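Local coordinates for Oxidored_FMN domain-containing protein (PDB 6L6J) that binds FMN, a [4Fe-4S] cluster and ADP, and probably oxidises the amine 6-hydroxypseudooxynicotine, at residues D191-I196 against R200-R205; L121-K126 against Q179-T184. All coordinates share one frame; numbering follows the deposited sequence.

Contact 1 of 2, residues D191-I196 against R200-R205; sequences DDYGGI and RVRLLR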
loop_
_atom_site.group_PDB
_atom_site.type_symbol
_atom_site.label_atom_id
_atom_site.label_comp_id
_atom_site.label_asym_id
_atom_site.label_seq_id
_atom_site.Cartn_x
_atom_site.Cartn_y
_atom_site.Cartn_z
ATOM N N ASP A 191 -18.795 -34.453 8.222
ATOM C CA ASP A 191 -19.401 -34.950 6.950
ATOM C C ASP A 191 -18.277 -35.092 5.897
ATOM O O ASP A 191 -17.093 -35.045 6.289
ATOM C CB ASP A 191 -20.583 -34.056 6.531
ATOM C CG ASP A 191 -20.226 -32.643 6.087
ATOM O OD1 ASP A 191 -19.062 -32.226 6.281
ATOM O OD2 ASP A 191 -21.113 -31.974 5.546
ATOM N N ASP A 192 -18.610 -35.260 4.612
ATOM C CA ASP A 192 -17.606 -35.538 3.531
ATOM C C ASP A 192 -16.863 -34.247 3.115
ATOM O O ASP A 192 -15.900 -34.355 2.308
ATOM C CB ASP A 192 -18.182 -36.300 2.326
ATOM C CG ASP A 192 -19.648 -36.068 2.050
ATOM O OD1 ASP A 192 -20.479 -36.404 2.948
ATOM O OD2 ASP A 192 -19.947 -35.550 0.953
ATOM N N TYR A 193 -17.223 -33.080 3.670
ATOM C CA TYR A 193 -16.464 -31.813 3.485
ATOM C C TYR A 193 -15.567 -31.494 4.687
ATOM O O TYR A 193 -15.016 -30.378 4.720
ATOM C CB TYR A 193 -17.417 -30.662 3.207
ATOM C CG TYR A 193 -18.068 -30.725 1.849
ATOM C CD1 TYR A 193 -19.275 -31.382 1.674
ATOM C CD2 TYR A 193 -17.490 -30.116 0.747
ATOM C CE1 TYR A 193 -19.885 -31.437 0.432
ATOM C CE2 TYR A 193 -18.092 -30.153 -0.499
ATOM C CZ TYR A 193 -19.293 -30.823 -0.659
ATOM O OH TYR A 193 -19.910 -30.863 -1.875
ATOM N N GLY A 194 -15.375 -32.441 5.608
ATOM C CA GLY A 194 -14.479 -32.255 6.769
ATOM C C GLY A 194 -13.782 -33.533 7.184
ATOM O O GLY A 194 -14.210 -34.622 6.761
ATOM N N GLY A 195 -12.750 -33.397 8.012
ATOM C CA GLY A 195 -11.901 -34.515 8.462
ATOM C C GLY A 195 -10.581 -34.526 7.712
ATOM O O GLY A 195 -9.800 -33.565 7.920
ATOM N N ILE A 196 -10.344 -35.557 6.876
ATOM C CA ILE A 196 -9.023 -35.789 6.206
ATOM C C ILE A 196 -8.990 -34.936 4.920
ATOM O O ILE A 196 -10.063 -34.547 4.437
ATOM C CB ILE A 196 -8.702 -37.299 6.017
ATOM C CG1 ILE A 196 -7.353 -37.556 5.304
ATOM C CG2 ILE A 196 -9.844 -38.027 5.309
ATOM C CD1 ILE A 196 -6.067 -37.157 6.064
ATOM N N ARG A 200 -11.468 -31.882 3.014
ATOM C CA ARG A 200 -11.254 -30.425 3.250
ATOM C C ARG A 200 -11.040 -29.706 1.912
ATOM O O ARG A 200 -11.452 -28.546 1.796
ATOM C CB ARG A 200 -10.128 -30.208 4.268
ATOM C CG ARG A 200 -10.621 -30.274 5.713
ATOM C CD ARG A 200 -9.585 -30.713 6.736
ATOM N NE ARG A 200 -8.282 -30.165 6.386
ATOM C CZ ARG A 200 -7.178 -30.866 6.163
ATOM N NH1 ARG A 200 -7.146 -32.178 6.320
ATOM N NH2 ARG A 200 -6.076 -30.233 5.828
ATOM N N VAL A 201 -10.463 -30.390 0.921
ATOM C CA VAL A 201 -10.145 -29.801 -0.413
ATOM C C VAL A 201 -11.352 -29.935 -1.361
ATOM O O VAL A 201 -11.347 -29.251 -2.384
ATOM C CB VAL A 201 -8.876 -30.436 -1.009
ATOM C CG1 VAL A 201 -9.183 -31.708 -1.793
ATOM C CG2 VAL A 201 -8.117 -29.431 -1.872
ATOM N N ARG A 202 -12.335 -30.769 -1.027
ATOM C CA ARG A 202 -13.500 -31.118 -1.889
ATOM C C ARG A 202 -14.184 -29.846 -2.422
ATOM O O ARG A 202 -14.569 -29.816 -3.624
ATOM C CB ARG A 202 -14.508 -31.970 -1.104
ATOM C CG ARG A 202 -15.735 -32.389 -1.910
ATOM C CD ARG A 202 -16.664 -33.368 -1.196
ATOM N NE ARG A 202 -15.926 -34.389 -0.468
ATOM C CZ ARG A 202 -15.235 -35.379 -1.033
ATOM N NH1 ARG A 202 -15.203 -35.513 -2.348
ATOM N NH2 ARG A 202 -14.563 -36.233 -0.279
ATOM N N LEU A 203 -14.381 -28.832 -1.580
ATOM C CA LEU A 203 -15.172 -27.661 -2.009
ATOM C C LEU A 203 -14.376 -26.893 -3.069
ATOM O O LEU A 203 -14.995 -26.483 -4.080
ATOM C CB LEU A 203 -15.522 -26.777 -0.817
ATOM C CG LEU A 203 -16.498 -25.646 -1.121
ATOM C CD1 LEU A 203 -17.606 -26.104 -2.063
ATOM C CD2 LEU A 203 -17.098 -25.092 0.155
ATOM N N LEU A 204 -13.067 -26.726 -2.852
ATOM C CA LEU A 204 -12.148 -26.042 -3.801
ATOM C C LEU A 204 -12.120 -26.798 -5.136
ATOM O O LEU A 204 -12.200 -26.126 -6.173
ATOM C CB LEU A 204 -10.735 -25.936 -3.216
ATOM C CG LEU A 204 -9.692 -25.386 -4.195
ATOM C CD1 LEU A 204 -10.085 -24.001 -4.694
ATOM C CD2 LEU A 204 -8.319 -25.348 -3.578
ATOM N N ARG A 205 -11.974 -28.124 -5.113
ATOM C CA ARG A 205 -11.957 -28.984 -6.335
ATOM C C ARG A 205 -13.315 -28.868 -7.043
ATOM O O ARG A 205 -13.333 -28.493 -8.214
ATOM C CB ARG A 205 -11.575 -30.429 -5.967
ATOM C CG ARG A 205 -12.094 -31.520 -6.898
ATOM C CD ARG A 205 -11.942 -32.914 -6.306
ATOM N NE ARG A 205 -10.579 -33.413 -6.473
ATOM C CZ ARG A 205 -9.803 -33.935 -5.514
ATOM N NH1 ARG A 205 -10.237 -34.064 -4.266
ATOM N NH2 ARG A 205 -8.582 -34.340 -5.818
#
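Tyr-193 and Arg-202 meet with the arginine's aliphatic stem laid over one face of the phenol ring. Arg-202 CD stands 3.7 Å from the centroid of the Tyr-193 ring in a CH-pi contact, and Arg-202 CG comes within 3.5 Å of Tyr-193 CE2. With CG anti to the backbone N (chi1 -179°), the Arg-202 chain runs out straight and then bends at chi3. The guanidinium consequently stands almost upright on the ring, the two planes 85° apart, and presents an edge to the loop backbone. There NE donates to Asp-192 O at 2.8 Å, nearly straight, although that oxygen is less surely placed. A long arginine suits this site, its methylenes serving the ring while its N-H can point at the carbonyl. The Asp-192 carboxylate itself pairs with Arg-142. Tyr-193 CD2 packs against Leu-203 CB at 4.2 Å, while the hydroxyl reaches Glu-206. An alanine in place of the tyrosine would probably leave the Arg-202 methylenes without the face they rest on and Glu-206 without its hydroxyl partner.

Arg-200 serves another part of the loop: its NH1 makes a weak bond to Gly-195 O at 3.4 Å, and NH2 a salt bridge with Asp-241. The backbone angles of Gly-195 would jam a side chain against the preceding carbonyl, so glycine fits here. Beyond the type I turn of 191-194, Ile-196 takes the N-cap position, and its O receives a weak bond from Arg-200 N. The loop thus folds back on the first turns of helix 197-215, within the crossover joining barrel strands 166-171 and 220-229; Tyr-193 and Leu-203 face helices 177-182 and 142-162, while Leu-204 packs on helix 241-249.

Contact 2 of 2, residues L121-K126 against Q179-T184; sequences LSPTTK and QDFLDT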
loop_
_atom_site.group_PDB
_atom_site.type_symbol
_atom_site.label_atom_id
_atom_site.label_comp_id
_atom_site.label_asym_id
_atom_site.label_seq_id
_atom_site.Cartn_x
_atom_site.Cartn_y
_atom_site.Cartn_z
ATOM N N LEU A 121 -21.099 -17.047 5.990
ATOM C CA LEU A 121 -21.045 -18.528 5.920
ATOM C C LEU A 121 -19.680 -19.026 6.430
ATOM O O LEU A 121 -18.696 -18.284 6.349
ATOM C CB LEU A 121 -21.321 -18.967 4.478
ATOM C CG LEU A 121 -22.502 -18.292 3.792
ATOM C CD1 LEU A 121 -22.537 -18.676 2.326
ATOM C CD2 LEU A 121 -23.829 -18.638 4.465
ATOM N N SER A 122 -19.659 -20.251 6.952
ATOM C CA SER A 122 -18.457 -20.943 7.460
ATOM C C SER A 122 -18.719 -22.444 7.429
ATOM O O SER A 122 -19.886 -22.843 7.567
ATOM C CB SER A 122 -18.121 -20.476 8.852
ATOM O OG SER A 122 -17.010 -21.186 9.401
ATOM N N PRO A 123 -17.667 -23.294 7.269
ATOM C CA PRO A 123 -17.782 -24.731 7.503
ATOM C C PRO A 123 -18.367 -24.976 8.899
ATOM O O PRO A 123 -19.170 -25.891 9.036
ATOM C CB PRO A 123 -16.337 -25.262 7.427
ATOM C CG PRO A 123 -15.452 -24.026 7.521
ATOM C CD PRO A 123 -16.289 -22.916 6.914
ATOM N N THR A 124 -17.972 -24.129 9.868
ATOM C CA THR A 124 -18.290 -24.238 11.316
ATOM C C THR A 124 -18.404 -22.833 11.914
ATOM O O THR A 124 -17.515 -21.998 11.614
ATOM C CB THR A 124 -17.229 -25.092 12.022
ATOM O OG1 THR A 124 -17.233 -26.351 11.332
ATOM C CG2 THR A 124 -17.478 -25.271 13.510
ATOM N N THR A 125 -19.445 -22.594 12.731
ATOM C CA THR A 125 -19.803 -21.250 13.261
ATOM C C THR A 125 -18.619 -20.644 14.008
ATOM O O THR A 125 -17.975 -21.324 14.823
ATOM C CB THR A 125 -21.012 -21.245 14.200
ATOM O OG1 THR A 125 -22.128 -21.720 13.468
ATOM C CG2 THR A 125 -21.398 -19.869 14.695
ATOM N N LYS A 126 -18.392 -19.371 13.739
ATOM C CA LYS A 126 -17.456 -18.507 14.485
ATOM C C LYS A 126 -17.795 -17.065 14.106
ATOM O O LYS A 126 -18.453 -16.878 13.062
ATOM C CB LYS A 126 -16.018 -18.874 14.123
ATOM C CG LYS A 126 -15.609 -18.618 12.673
ATOM C CD LYS A 126 -14.125 -18.778 12.412
ATOM C CE LYS A 126 -13.217 -18.083 13.416
ATOM N NZ LYS A 126 -13.307 -16.605 13.365
ATOM N N GLN A 179 -10.754 -21.476 1.627
ATOM C CA GLN A 179 -9.600 -21.558 2.574
ATOM C C GLN A 179 -10.139 -21.970 3.949
ATOM O O GLN A 179 -9.526 -22.834 4.573
ATOM C CB GLN A 179 -8.818 -20.243 2.648
ATOM C CG GLN A 179 -7.493 -20.396 3.373
ATOM C CD GLN A 179 -6.601 -19.174 3.382
ATOM O OE1 GLN A 179 -6.684 -18.285 2.525
ATOM N NE2 GLN A 179 -5.708 -19.139 4.371
ATOM N N ASP A 180 -11.266 -21.389 4.378
ATOM C CA ASP A 180 -11.961 -21.767 5.638
ATOM C C ASP A 180 -12.266 -23.270 5.614
ATOM O O ASP A 180 -12.014 -23.946 6.618
ATOM C CB ASP A 180 -13.221 -20.933 5.870
ATOM C CG ASP A 180 -12.965 -19.452 6.149
ATOM O OD1 ASP A 180 -11.788 -19.100 6.495
ATOM O OD2 ASP A 180 -13.937 -18.641 5.998
ATOM N N PHE A 181 -12.722 -23.814 4.495
ATOM C CA PHE A 181 -13.007 -25.268 4.397
ATOM C C PHE A 181 -11.696 -26.056 4.486
ATOM O O PHE A 181 -11.635 -27.039 5.250
ATOM C CB PHE A 181 -13.857 -25.570 3.166
ATOM C CG PHE A 181 -15.340 -25.555 3.427
ATOM C CD1 PHE A 181 -16.026 -24.366 3.540
ATOM C CD2 PHE A 181 -16.048 -26.743 3.559
ATOM C CE1 PHE A 181 -17.399 -24.355 3.749
ATOM C CE2 PHE A 181 -17.417 -26.732 3.787
ATOM C CZ PHE A 181 -18.089 -25.538 3.882
ATOM N N LEU A 182 -10.652 -25.618 3.783
ATOM C CA LEU A 182 -9.289 -26.228 3.832
ATOM C C LEU A 182 -8.707 -26.307 5.252
ATOM O O LEU A 182 -7.978 -27.272 5.534
ATOM C CB LEU A 182 -8.339 -25.359 3.010
ATOM C CG LEU A 182 -7.969 -25.883 1.640
ATOM C CD1 LEU A 182 -6.859 -25.009 1.077
ATOM C CD2 LEU A 182 -7.564 -27.353 1.720
ATOM N N ASP A 183 -8.906 -25.258 6.051
ATOM C CA ASP A 183 -8.167 -24.973 7.317
ATOM C C ASP A 183 -8.776 -25.799 8.454
ATOM O O ASP A 183 -9.960 -25.536 8.801
ATOM C CB ASP A 183 -8.216 -23.471 7.633
ATOM C CG ASP A 183 -7.224 -23.005 8.686
ATOM O OD1 ASP A 183 -6.761 -23.874 9.466
ATOM O OD2 ASP A 183 -6.912 -21.782 8.715
ATOM N N THR A 184 -8.011 -26.743 9.021
ATOM C CA THR A 184 -8.439 -27.570 10.190
ATOM C C THR A 184 -8.693 -26.699 11.414
ATOM O O THR A 184 -9.447 -27.154 12.278
ATOM C CB THR A 184 -7.434 -28.653 10.586
ATOM O OG1 THR A 184 -6.144 -28.051 10.661
ATOM C CG2 THR A 184 -7.426 -29.801 9.602
#
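Just behind Asp-180 and Phe-181, the two residues on which Pro-123 rests, the N-H of Asp-183 closes the final helical turn with a bond to Gln-179 O at 2.9 Å and a weaker one to Asp-180 O. That second carbonyl also lies beside the proline: Pro-123 CG approaches Asp-180 O at 3.6 Å. Pro-123 CD meets Asp-180 CB at 3.8 Å, so one edge of the pyrrolidine runs along the helix surface.

The proline also covers Phe-181. Pro-123 CB sits 3.8 Å from the centroid of the phenyl ring and only 5° from its normal, a CH-pi contact over the very centre of the face, while Pro-123 CD touches Phe-181 CE1 at 3.6 Å. Proline suits the place because its compact, rigid ring offers several C-H groups to a flat aromatic surface and needs no hydrogen bond from its own nitrogen. The chain here belongs to an excursion from the TIM barrel: strand 121-122, paired in parallel with strand 138-139, follows barrel strand 99-105, and Pro-123, the next residue, packs against helix 177-182, which comes after barrel strand 166-171. Ile-140, Ile-145 and Leu-203 also touch Phe-181, as befits a buried phenyl group.

Asp-180 combines two roles. The helix backbone sets its CB against the proline; with CG anti to the carbonyl carbon (chi1 -67°), the carboxylate is carried on to His-129 NE2 through OD1 and to the backbone N of Ala-109 through OD2. An aspartate suits this buried site because its two carboxylate oxygens can each take one of these loop partners. Its side chain stands about 14 Å from the bound FMN.

Contact 2 is wholly buried, whereas contact 1 runs from buried Tyr-193 and Arg-200 out to exposed Gly-195 and Ile-196. Their chemistry follows: contact 2 has no hydrogen bond across its segments and relies on proline against phenyl, while contact 1 adds arginine N-H groups and loop carbonyls to its aromatic packing. Contact 1 joins close neighbours in sequence; contact 2 brings together segments 53 residues apart. They are neighbours around helices 177-182 and 197-215, which follow each other in the chain. Leu-203 CD2 packs on Phe-181 CD1 at 3.6 Å, so Phe-181 links the packing of both contacts. A probable hydrogen bond from Arg-200 NE to Leu-182 O joins the two helices a second time.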